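Catalytic domain of the nuclear inclusion protein A (nia) (Tobacco etch virus, PDB 1LVM) cleaves peptide bonds as a viral cysteine protease with a chymotrypsin-like fold, probably processing the tobacco etch virus polyprotein at specific sites. Local coordinates at residues 27-32 with 63-68; 79-84 with 92-97; 132-137 with 150-155. The protein carries 1 engineered substitution. All coordinates share one frame; numbering follows the deposited sequence.

Contact 1. Residues 27-32 with 63-68; sequences CHLTNE and LLVQSL
Leu64 O is gripped by two donors: Thr30 N reaches it at 3.0 Å, and a water donates to it from 3.1 Å. The CA of Leu29 adds a CA-H...O contact to the same oxygen. Thr30 and Leu64 form a hydrogen-bonded antiparallel pair, as do His28 and Gln66, whose bond from Gln66 N to His28 O (2.8 Å) is nearly straight at 174°. The face carrying His28, Thr30, Leu64 and Gln66 is the more polar one, although Leu64 touches an apolar side chain of the bound peptide. Here the CB atoms of His28 and Gln66 meet alongside each other, and two waters join the polar ends. The first, bound to Leu64 O, also hydrogen-bonds Thr30 OG1 and weakly His28 ND1; the second lies at the edge of the His28 ring, in its plane, by ND1, and donates to Gln66 OE1 over 2.9 Å. The His28 ring is set for this by a CG anti to the backbone N (chi1 -167°), which carries it away from the partner strand. On the face bearing Leu29, Leu63 and Val65 the contact is apolar. Leu29 and Val65 lie side by side, CD2 of Leu29 resting 3.9 Å from CG1 of Val65, and the same Val65 CG1 methyl also touches Cys27 CB. The Leu63 CD1 methyl folds back over the Thr30 carbonyl, 3.5 Å from Thr30 O, while Cys27 SG packs on Ser67 CB at 3.7 Å. Strand 26-33 is hydrogen-bonded on its other edge to strand 36-45, where Ser39 bonds Thr30 OG1, and strand 62-67 is flanked by 70-74. Ile49 of strand 48-51 packs on Cys27, Leu29 and Val65 across the interior of this chymotrypsin-like barrel.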
loop_
_atom_site.group_PDB
_atom_site.type_symbol
_atom_site.label_atom_id
_atom_site.label_comp_id
_atom_site.label_asym_id
_atom_site.label_seq_id
_atom_site.Cartn_x
_atom_site.Cartn_y
_atom_site.Cartn_z
ATOM N N CYS A 27 -1.383 0.894 8.700
ATOM C CA CYS A 27 -0.556 1.704 9.540
ATOM C C CYS A 27 -0.139 2.924 8.796
ATOM O O CYS A 27 0.009 2.905 7.546
ATOM C CB CYS A 27 0.777 0.961 9.874
ATOM S SG CYS A 27 0.607 -0.649 10.719
ATOM N N HIS A 28 0.102 3.980 9.548
ATOM C CA HIS A 28 0.613 5.209 8.942
ATOM C C HIS A 28 2.115 5.234 9.246
ATOM O O HIS A 28 2.514 5.094 10.401
ATOM C CB HIS A 28 -0.003 6.459 9.506
ATOM C CG HIS A 28 0.313 7.658 8.665
ATOM N ND1 HIS A 28 0.982 8.763 9.151
ATOM C CD2 HIS A 28 0.080 7.908 7.348
ATOM C CE1 HIS A 28 1.138 9.645 8.175
ATOM N NE2 HIS A 28 0.602 9.151 7.070
ATOM N N LEU A 29 2.927 5.465 8.205
ATOM C CA LEU A 29 4.388 5.409 8.308
ATOM C C LEU A 29 5.045 6.742 7.985
ATOM O O LEU A 29 4.719 7.361 6.965
ATOM C CB LEU A 29 4.897 4.364 7.273
ATOM C CG LEU A 29 4.186 2.979 7.301
ATOM C CD1 LEU A 29 4.746 2.030 6.259
ATOM C CD2 LEU A 29 4.382 2.296 8.640
ATOM N N THR A 30 5.962 7.170 8.844
ATOM C CA THR A 30 6.695 8.356 8.587
ATOM C C THR A 30 8.181 8.103 8.659
ATOM O O THR A 30 8.700 7.773 9.699
ATOM C CB THR A 30 6.275 9.499 9.576
ATOM O OG1 THR A 30 4.865 9.753 9.419
ATOM C CG2 THR A 30 7.092 10.762 9.304
ATOM N N ASN A 31 8.866 8.248 7.519
ATOM C CA ASN A 31 10.328 8.018 7.516
ATOM C C ASN A 31 10.977 9.401 7.564
ATOM O O ASN A 31 10.916 10.160 6.606
ATOM C CB ASN A 31 10.718 7.266 6.225
ATOM C CG ASN A 31 12.245 7.078 6.060
ATOM O OD1 ASN A 31 13.023 7.512 6.891
ATOM N ND2 ASN A 31 12.648 6.355 5.007
ATOM N N GLU A 32 11.610 9.722 8.687
ATOM C CA GLU A 32 12.219 11.022 8.812
ATOM C C GLU A 32 13.754 10.851 8.744
ATOM O O GLU A 32 14.370 10.181 9.594
ATOM C CB GLU A 32 11.757 11.642 10.146
ATOM C CG GLU A 32 12.234 13.023 10.388
ATOM C CD GLU A 32 11.703 13.563 11.706
ATOM O OE1 GLU A 32 12.234 13.163 12.767
ATOM O OE2 GLU A 32 10.755 14.372 11.686
ATOM N N LEU A 63 11.707 5.633 11.877
ATOM C CA LEU A 63 10.409 5.313 11.256
ATOM C C LEU A 63 9.325 5.353 12.309
ATOM O O LEU A 63 9.367 4.553 13.270
ATOM C CB LEU A 63 10.395 3.909 10.618
ATOM C CG LEU A 63 9.081 3.571 9.885
ATOM C CD1 LEU A 63 8.953 4.499 8.603
ATOM C CD2 LEU A 63 9.061 2.106 9.440
ATOM N N LEU A 64 8.357 6.264 12.151
ATOM C CA LEU A 64 7.243 6.311 13.135
ATOM C C LEU A 64 6.136 5.453 12.544
ATOM O O LEU A 64 5.754 5.648 11.392
ATOM C CB LEU A 64 6.737 7.723 13.291
ATOM C CG LEU A 64 5.783 8.023 14.457
ATOM C CD1 LEU A 64 6.464 7.710 15.806
ATOM C CD2 LEU A 64 5.432 9.497 14.409
ATOM N N VAL A 65 5.593 4.529 13.336
ATOM C CA VAL A 65 4.543 3.633 12.822
ATOM C C VAL A 65 3.292 3.754 13.682
ATOM O O VAL A 65 3.305 3.379 14.850
ATOM C CB VAL A 65 4.963 2.197 12.909
ATOM C CG1 VAL A 65 3.833 1.297 12.365
ATOM C CG2 VAL A 65 6.255 1.969 12.103
ATOM N N GLN A 66 2.255 4.334 13.108
ATOM C CA GLN A 66 0.984 4.504 13.814
ATOM C C GLN A 66 0.025 3.362 13.420
ATOM O O GLN A 66 -0.219 3.157 12.239
ATOM C CB GLN A 66 0.386 5.867 13.484
ATOM C CG GLN A 66 -0.978 5.961 14.162
ATOM C CD GLN A 66 -1.377 7.358 14.518
ATOM O OE1 GLN A 66 -1.059 8.308 13.783
ATOM N NE2 GLN A 66 -2.092 7.501 15.665
ATOM N N SER A 67 -0.484 2.594 14.402
ATOM C CA SER A 67 -1.362 1.462 14.082
ATOM C C SER A 67 -2.509 1.409 15.117
ATOM O O SER A 67 -2.635 2.287 15.963
ATOM C CB SER A 67 -0.613 0.147 14.170
ATOM O OG SER A 67 -0.242 -0.142 15.523
ATOM N N LEU A 68 -3.260 0.330 15.042
ATOM C CA LEU A 68 -4.397 0.087 15.941
ATOM C C LEU A 68 -3.858 -0.021 17.364
ATOM O O LEU A 68 -4.505 0.382 18.339
ATOM C CB LEU A 68 -5.025 -1.240 15.549
ATOM C CG LEU A 68 -6.184 -1.935 16.266
ATOM C CD1 LEU A 68 -7.513 -1.331 15.834
ATOM C CD2 LEU A 68 -6.111 -3.455 15.913
HETATM O O HOH W 1 3.576 7.870 10.999
HETATM O O HOH W 2 1.273 8.949 12.247
#

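Contact 2. Residues 79-84 with 92-97; sequences TLQQHL and IIRMPK
Leu80 crosses Ile93 at a slant, its CG 3.7 Å from Ile93 CG2, and its CD1 continues to Pro96 CD at 4.1 Å. On the other face, with His83 and Ile92, Gln81 and Arg94 run side by side, Gln81 OE1 lying 3.9 Å from the Arg94 CD methylene, with amide and guanidinium planes 62° apart. Arg94 has CG anti to the backbone N (chi1 -177°) and an extended chain from CG to NE, which takes its guanidinium group off from segment 79-84. Backbone bonds set the register behind these side chains: Arg94 N gives a nearly straight bond to Gln81 O (2.9 Å, 170°), and His83 and Ile92 exchange a bond in each direction. Where the hairpin opens, a water takes over, accepting from Gln81 N and donating to Arg94 O at 2.6 Å. Farther out, Gln205 N bonds His83 ND1 and Trp210 N bonds Gln82 OE1, while Trp206 packs on Gln81, His83 and Arg94. The hairpin's contact thus combines backbone hydrogen bonding with apolar side-chain packing, and the end at Met95 and Pro96, which touches an apolar side chain of the bound peptide, probably helps line its binding site.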
loop_
_atom_site.group_PDB
_atom_site.type_symbol
_atom_site.label_atom_id
_atom_site.label_comp_id
_atom_site.label_asym_id
_atom_site.label_seq_id
_atom_site.Cartn_x
_atom_site.Cartn_y
_atom_site.Cartn_z
ATOM N N THR A 79 18.251 -0.685 10.612
ATOM C CA THR A 79 18.168 -1.989 11.282
ATOM C C THR A 79 16.967 -2.811 10.811
ATOM O O THR A 79 16.840 -4.013 11.092
ATOM C CB THR A 79 18.051 -1.814 12.835
ATOM O OG1 THR A 79 16.773 -1.227 13.186
ATOM C CG2 THR A 79 19.156 -0.867 13.302
ATOM N N LEU A 80 16.070 -2.175 10.073
ATOM C CA LEU A 80 14.891 -2.901 9.651
ATOM C C LEU A 80 15.143 -3.901 8.496
ATOM O O LEU A 80 15.653 -3.489 7.462
ATOM C CB LEU A 80 13.869 -1.832 9.171
ATOM C CG LEU A 80 12.530 -1.419 9.793
ATOM C CD1 LEU A 80 12.403 -1.898 11.205
ATOM C CD2 LEU A 80 12.291 0.091 9.617
ATOM N N GLN A 81 14.742 -5.159 8.647
ATOM C CA GLN A 81 14.812 -6.097 7.552
ATOM C C GLN A 81 13.755 -5.762 6.478
ATOM O O GLN A 81 12.597 -5.407 6.776
ATOM C CB GLN A 81 14.656 -7.535 8.083
ATOM C CG GLN A 81 15.975 -7.920 8.793
ATOM C CD GLN A 81 16.046 -9.398 8.985
ATOM O OE1 GLN A 81 15.236 -9.985 9.704
ATOM N NE2 GLN A 81 16.991 -10.030 8.308
ATOM N N GLN A 82 14.181 -5.845 5.225
ATOM C CA GLN A 82 13.363 -5.495 4.074
ATOM C C GLN A 82 13.387 -6.607 3.017
ATOM O O GLN A 82 14.436 -7.258 2.777
ATOM C CB GLN A 82 13.972 -4.270 3.404
ATOM C CG GLN A 82 14.106 -3.019 4.267
ATOM C CD GLN A 82 15.204 -2.107 3.686
ATOM O OE1 GLN A 82 16.363 -2.557 3.612
ATOM N NE2 GLN A 82 14.847 -0.867 3.201
ATOM N N HIS A 83 12.244 -6.820 2.386
ATOM C CA HIS A 83 12.183 -7.755 1.271
ATOM C C HIS A 83 11.657 -6.963 0.078
ATOM O O HIS A 83 10.516 -6.452 0.055
ATOM C CB HIS A 83 11.286 -8.997 1.514
ATOM C CG HIS A 83 11.087 -9.798 0.271
ATOM N ND1 HIS A 83 11.723 -10.997 0.031
ATOM C CD2 HIS A 83 10.315 -9.559 -0.808
ATOM C CE1 HIS A 83 11.344 -11.468 -1.147
ATOM N NE2 HIS A 83 10.483 -10.614 -1.681
ATOM N N LEU A 84 12.494 -6.831 -0.929
ATOM C CA LEU A 84 12.122 -6.046 -2.137
ATOM C C LEU A 84 11.302 -6.835 -3.130
ATOM O O LEU A 84 11.598 -7.990 -3.357
ATOM C CB LEU A 84 13.406 -5.602 -2.886
ATOM C CG LEU A 84 14.436 -4.875 -2.036
ATOM C CD1 LEU A 84 15.793 -4.693 -2.784
ATOM C CD2 LEU A 84 13.865 -3.565 -1.756
ATOM N N ILE A 92 8.489 -5.230 1.571
ATOM C CA ILE A 92 7.888 -5.720 2.847
ATOM C C ILE A 92 8.891 -5.462 3.941
ATOM O O ILE A 92 10.062 -5.787 3.788
ATOM C CB ILE A 92 7.591 -7.225 2.834
ATOM C CG1 ILE A 92 6.755 -7.576 1.614
ATOM C CG2 ILE A 92 6.892 -7.637 4.175
ATOM C CD1 ILE A 92 6.621 -9.119 1.371
ATOM N N ILE A 93 8.439 -4.806 5.003
ATOM C CA ILE A 93 9.289 -4.532 6.190
ATOM C C ILE A 93 9.002 -5.577 7.244
ATOM O O ILE A 93 7.808 -5.880 7.520
ATOM C CB ILE A 93 8.862 -3.230 6.802
ATOM C CG1 ILE A 93 9.048 -2.108 5.795
ATOM C CG2 ILE A 93 9.638 -2.924 8.077
ATOM C CD1 ILE A 93 8.424 -0.791 6.330
ATOM N N ARG A 94 10.047 -6.156 7.829
ATOM C CA ARG A 94 9.773 -7.089 8.920
ATOM C C ARG A 94 9.942 -6.242 10.197
ATOM O O ARG A 94 11.016 -5.693 10.442
ATOM C CB ARG A 94 10.755 -8.270 8.888
ATOM C CG ARG A 94 10.434 -9.274 9.958
ATOM C CD ARG A 94 11.362 -10.511 9.989
ATOM N NE ARG A 94 10.852 -11.325 11.080
ATOM C CZ ARG A 94 10.118 -12.422 10.938
ATOM N NH1 ARG A 94 9.822 -12.878 9.733
ATOM N NH2 ARG A 94 9.617 -13.029 12.009
ATOM N N MET A 95 8.903 -6.108 11.011
ATOM C CA MET A 95 9.047 -5.326 12.225
ATOM C C MET A 95 9.740 -6.187 13.329
ATOM O O MET A 95 9.631 -7.411 13.354
ATOM C CB MET A 95 7.671 -4.851 12.705
ATOM C CG MET A 95 7.005 -3.870 11.714
ATOM S SD MET A 95 7.965 -2.332 11.550
ATOM C CE MET A 95 7.725 -1.512 13.108
ATOM N N PRO A 96 10.410 -5.512 14.237
ATOM C CA PRO A 96 11.112 -6.213 15.328
ATOM C C PRO A 96 10.120 -6.925 16.248
ATOM O O PRO A 96 8.948 -6.590 16.241
ATOM C CB PRO A 96 11.871 -5.103 16.014
ATOM C CG PRO A 96 11.047 -3.851 15.736
ATOM C CD PRO A 96 10.652 -4.065 14.275
ATOM N N LYS A 97 10.585 -7.889 17.047
ATOM C CA LYS A 97 9.685 -8.637 17.922
ATOM C C LYS A 97 8.887 -7.858 18.924
ATOM O O LYS A 97 7.801 -8.298 19.370
ATOM C CB LYS A 97 10.448 -9.718 18.660
ATOM C CG LYS A 97 10.862 -10.826 17.730
ATOM C CD LYS A 97 11.681 -11.863 18.458
ATOM C CE LYS A 97 11.877 -13.079 17.585
ATOM N NZ LYS A 97 12.433 -14.180 18.413
HETATM O O HOH W 3 13.519 -6.052 11.198
#

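Contact 3. Residues 132-137 with 150-155; sequences MVSDTS and HWIQTK
A single hydrogen bond crosses between 132-137 and 150-155: Trp151 N donates to Ser137 OG over 2.8 Å, close to straight at 164°. The hydroxyl is placed for it because OG stands anti to the backbone N (chi1 164°), which brings OG within bonding distance of Trp151 N. The same oxygen lies at the edge and in the plane of the Trp151 ring, 3.5 Å from CE3, so it meets the indole rim and not its face.

Most of the other contacts across the two segments are made by Ile152, whose branches are divided among three residues. Its CG1 rests 3.5 Å from Ser137 CB, its CG2 methyl presses against Ser134 OG at 3.5 Å, and its CD1 lies by the backbone carbonyl at Asp135 O, 3.8 Å away. The isoleucine therefore fits against the concave side of the bend made by residues 134-137.

Polar bonds inside each segment accompany the contact. Ser134 OG, between the backbone N and the carbonyl carbon, donates to Asp135 O at 2.7 Å and also bonds Leu119 N of strand 116-123. Thr136 N is held by Asp135 OD1 over 2.7 Å, the carboxylate being met on its anti side. In the facing segment a weak bond runs from His150 NE2 to Ile152 O, and the His150 ring meets that of His175.

These segments belong to strand 130-142, which is broken by a bulge or short loop, and to the loop that follows strand 147-150 in the six-stranded barrel. Thr154, farther along the loop, makes a weak hydrogen bond to a polar side chain of the bound peptide. With one serine hydroxyl and one branched aliphatic side chain bearing most of the contact, the loop is joined to the bend at 134-137 by a local polar bond and shape fit, without any salt bridge across the two segments.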
loop_
_atom_site.group_PDB
_atom_site.type_symbol
_atom_site.label_atom_id
_atom_site.label_comp_id
_atom_site.label_asym_id
_atom_site.label_seq_id
_atom_site.Cartn_x
_atom_site.Cartn_y
_atom_site.Cartn_z
ATOM N N MET A 132 -12.318 3.831 6.264
ATOM C CA MET A 132 -12.907 4.670 5.222
ATOM C C MET A 132 -12.859 3.906 3.916
ATOM O O MET A 132 -11.889 3.198 3.696
ATOM C CB MET A 132 -12.113 5.954 5.172
ATOM C CG MET A 132 -12.030 6.581 6.575
ATOM S SD MET A 132 -11.152 8.177 6.623
ATOM C CE MET A 132 -11.803 8.965 5.501
ATOM N N VAL A 133 -13.904 4.030 3.077
ATOM C CA VAL A 133 -13.982 3.291 1.814
ATOM C C VAL A 133 -14.445 4.269 0.771
ATOM O O VAL A 133 -15.347 5.091 0.999
ATOM C CB VAL A 133 -15.034 2.196 1.888
ATOM C CG1 VAL A 133 -14.840 1.181 0.721
ATOM C CG2 VAL A 133 -14.887 1.469 3.191
ATOM N N SER A 134 -13.832 4.155 -0.395
ATOM C CA SER A 134 -14.108 5.094 -1.457
ATOM C C SER A 134 -15.174 4.539 -2.358
ATOM O O SER A 134 -15.646 3.421 -2.205
ATOM C CB SER A 134 -12.829 5.312 -2.307
ATOM O OG SER A 134 -12.654 4.174 -3.143
ATOM N N ASP A 135 -15.516 5.345 -3.352
ATOM C CA ASP A 135 -16.449 4.863 -4.332
ATOM C C ASP A 135 -15.635 3.920 -5.217
ATOM O O ASP A 135 -14.427 3.828 -5.119
ATOM C CB ASP A 135 -17.032 6.063 -5.101
ATOM C CG ASP A 135 -18.299 5.733 -5.883
ATOM O OD1 ASP A 135 -18.663 4.548 -6.133
ATOM O OD2 ASP A 135 -18.945 6.715 -6.297
ATOM N N THR A 136 -16.329 3.218 -6.082
ATOM C CA THR A 136 -15.786 2.176 -6.937
ATOM C C THR A 136 -15.325 2.597 -8.310
ATOM O O THR A 136 -15.984 3.374 -8.990
ATOM C CB THR A 136 -16.874 1.101 -7.117
ATOM O OG1 THR A 136 -17.227 0.611 -5.837
ATOM C CG2 THR A 136 -16.357 -0.055 -7.941
ATOM N N SER A 137 -14.190 2.042 -8.721
ATOM C CA SER A 137 -13.641 2.317 -10.049
ATOM C C SER A 137 -13.333 0.973 -10.753
ATOM O O SER A 137 -13.097 -0.013 -10.077
ATOM C CB SER A 137 -12.334 3.089 -9.838
ATOM O OG SER A 137 -11.502 3.115 -10.987
ATOM N N HIS A 150 -6.450 3.382 -12.050
ATOM C CA HIS A 150 -7.675 3.412 -11.292
ATOM C C HIS A 150 -8.142 4.848 -11.341
ATOM O O HIS A 150 -7.336 5.745 -11.618
ATOM C CB HIS A 150 -7.495 2.852 -9.841
ATOM C CG HIS A 150 -6.945 3.832 -8.848
ATOM N ND1 HIS A 150 -5.643 3.763 -8.372
ATOM C CD2 HIS A 150 -7.520 4.900 -8.240
ATOM C CE1 HIS A 150 -5.444 4.756 -7.512
ATOM N NE2 HIS A 150 -6.570 5.460 -7.416
ATOM N N TRP A 151 -9.465 5.067 -11.151
ATOM C CA TRP A 151 -10.005 6.417 -11.188
ATOM C C TRP A 151 -10.636 6.877 -9.869
ATOM O O TRP A 151 -11.671 7.539 -9.841
ATOM C CB TRP A 151 -11.000 6.519 -12.372
ATOM C CG TRP A 151 -10.294 6.403 -13.686
ATOM C CD1 TRP A 151 -9.830 7.429 -14.447
ATOM C CD2 TRP A 151 -9.917 5.184 -14.389
ATOM N NE1 TRP A 151 -9.190 6.940 -15.571
ATOM C CE2 TRP A 151 -9.237 5.575 -15.564
ATOM C CE3 TRP A 151 -10.084 3.831 -14.138
ATOM C CZ2 TRP A 151 -8.738 4.663 -16.479
ATOM C CZ3 TRP A 151 -9.577 2.911 -15.063
ATOM C CH2 TRP A 151 -8.916 3.336 -16.213
ATOM N N ILE A 152 -10.008 6.514 -8.756
ATOM C CA ILE A 152 -10.476 6.983 -7.449
ATOM C C ILE A 152 -9.719 8.216 -6.994
ATOM O O ILE A 152 -8.500 8.196 -6.964
ATOM C CB ILE A 152 -10.308 5.867 -6.418
ATOM C CG1 ILE A 152 -11.137 4.674 -6.908
ATOM C CG2 ILE A 152 -10.693 6.380 -5.000
ATOM C CD1 ILE A 152 -10.839 3.295 -6.209
ATOM N N GLN A 153 -10.425 9.280 -6.597
ATOM C CA GLN A 153 -9.741 10.506 -6.165
ATOM C C GLN A 153 -8.910 10.206 -4.929
ATOM O O GLN A 153 -9.405 9.657 -3.980
ATOM C CB GLN A 153 -10.759 11.570 -5.807
ATOM C CG GLN A 153 -11.007 12.565 -6.844
ATOM C CD GLN A 153 -11.345 13.856 -6.190
ATOM O OE1 GLN A 153 -12.244 13.904 -5.357
ATOM N NE2 GLN A 153 -10.617 14.916 -6.531
ATOM N N THR A 154 -7.635 10.534 -4.954
ATOM C CA THR A 154 -6.807 10.244 -3.804
ATOM C C THR A 154 -6.111 11.551 -3.446
ATOM O O THR A 154 -5.796 12.339 -4.330
ATOM C CB THR A 154 -5.727 9.239 -4.154
ATOM O OG1 THR A 154 -4.837 9.847 -5.095
ATOM C CG2 THR A 154 -6.309 8.029 -4.799
ATOM N N LYS A 155 -5.863 11.779 -2.167
ATOM C CA LYS A 155 -5.161 12.997 -1.718
ATOM C C LYS A 155 -3.699 12.678 -1.522
ATOM O O LYS A 155 -3.320 11.521 -1.346
ATOM C CB LYS A 155 -5.692 13.473 -0.368
ATOM C CG LYS A 155 -7.144 13.787 -0.332
ATOM C CD LYS A 155 -7.600 14.060 1.091
ATOM C CE LYS A 155 -7.052 13.048 2.103
ATOM N NZ LYS A 155 -7.537 13.313 3.499
#

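Overall arrangement
Contacts 1 and 2 belong to the same antiparallel sheet, their centres 14 Å apart, and they touch: Leu63 CD2 lies 3.8 Å from Leu80 CD2, and Val65 CG2 3.9 Å from Met95 CE. Contact 3 belongs to the other, six-stranded barrel, its centre about 22 Å from that of contact 1, with nearest atoms about 10 Å apart. Contacts 2 and 3 lie on opposite sides of the chain's centre, 29 Å between centres. The bound peptide reaches all three: Leu64 of contact 1, Thr79, Met95 and Pro96 of contact 2 and Thr154 of contact 3. This is consistent with substrate lying between two chymotrypsin-like barrels.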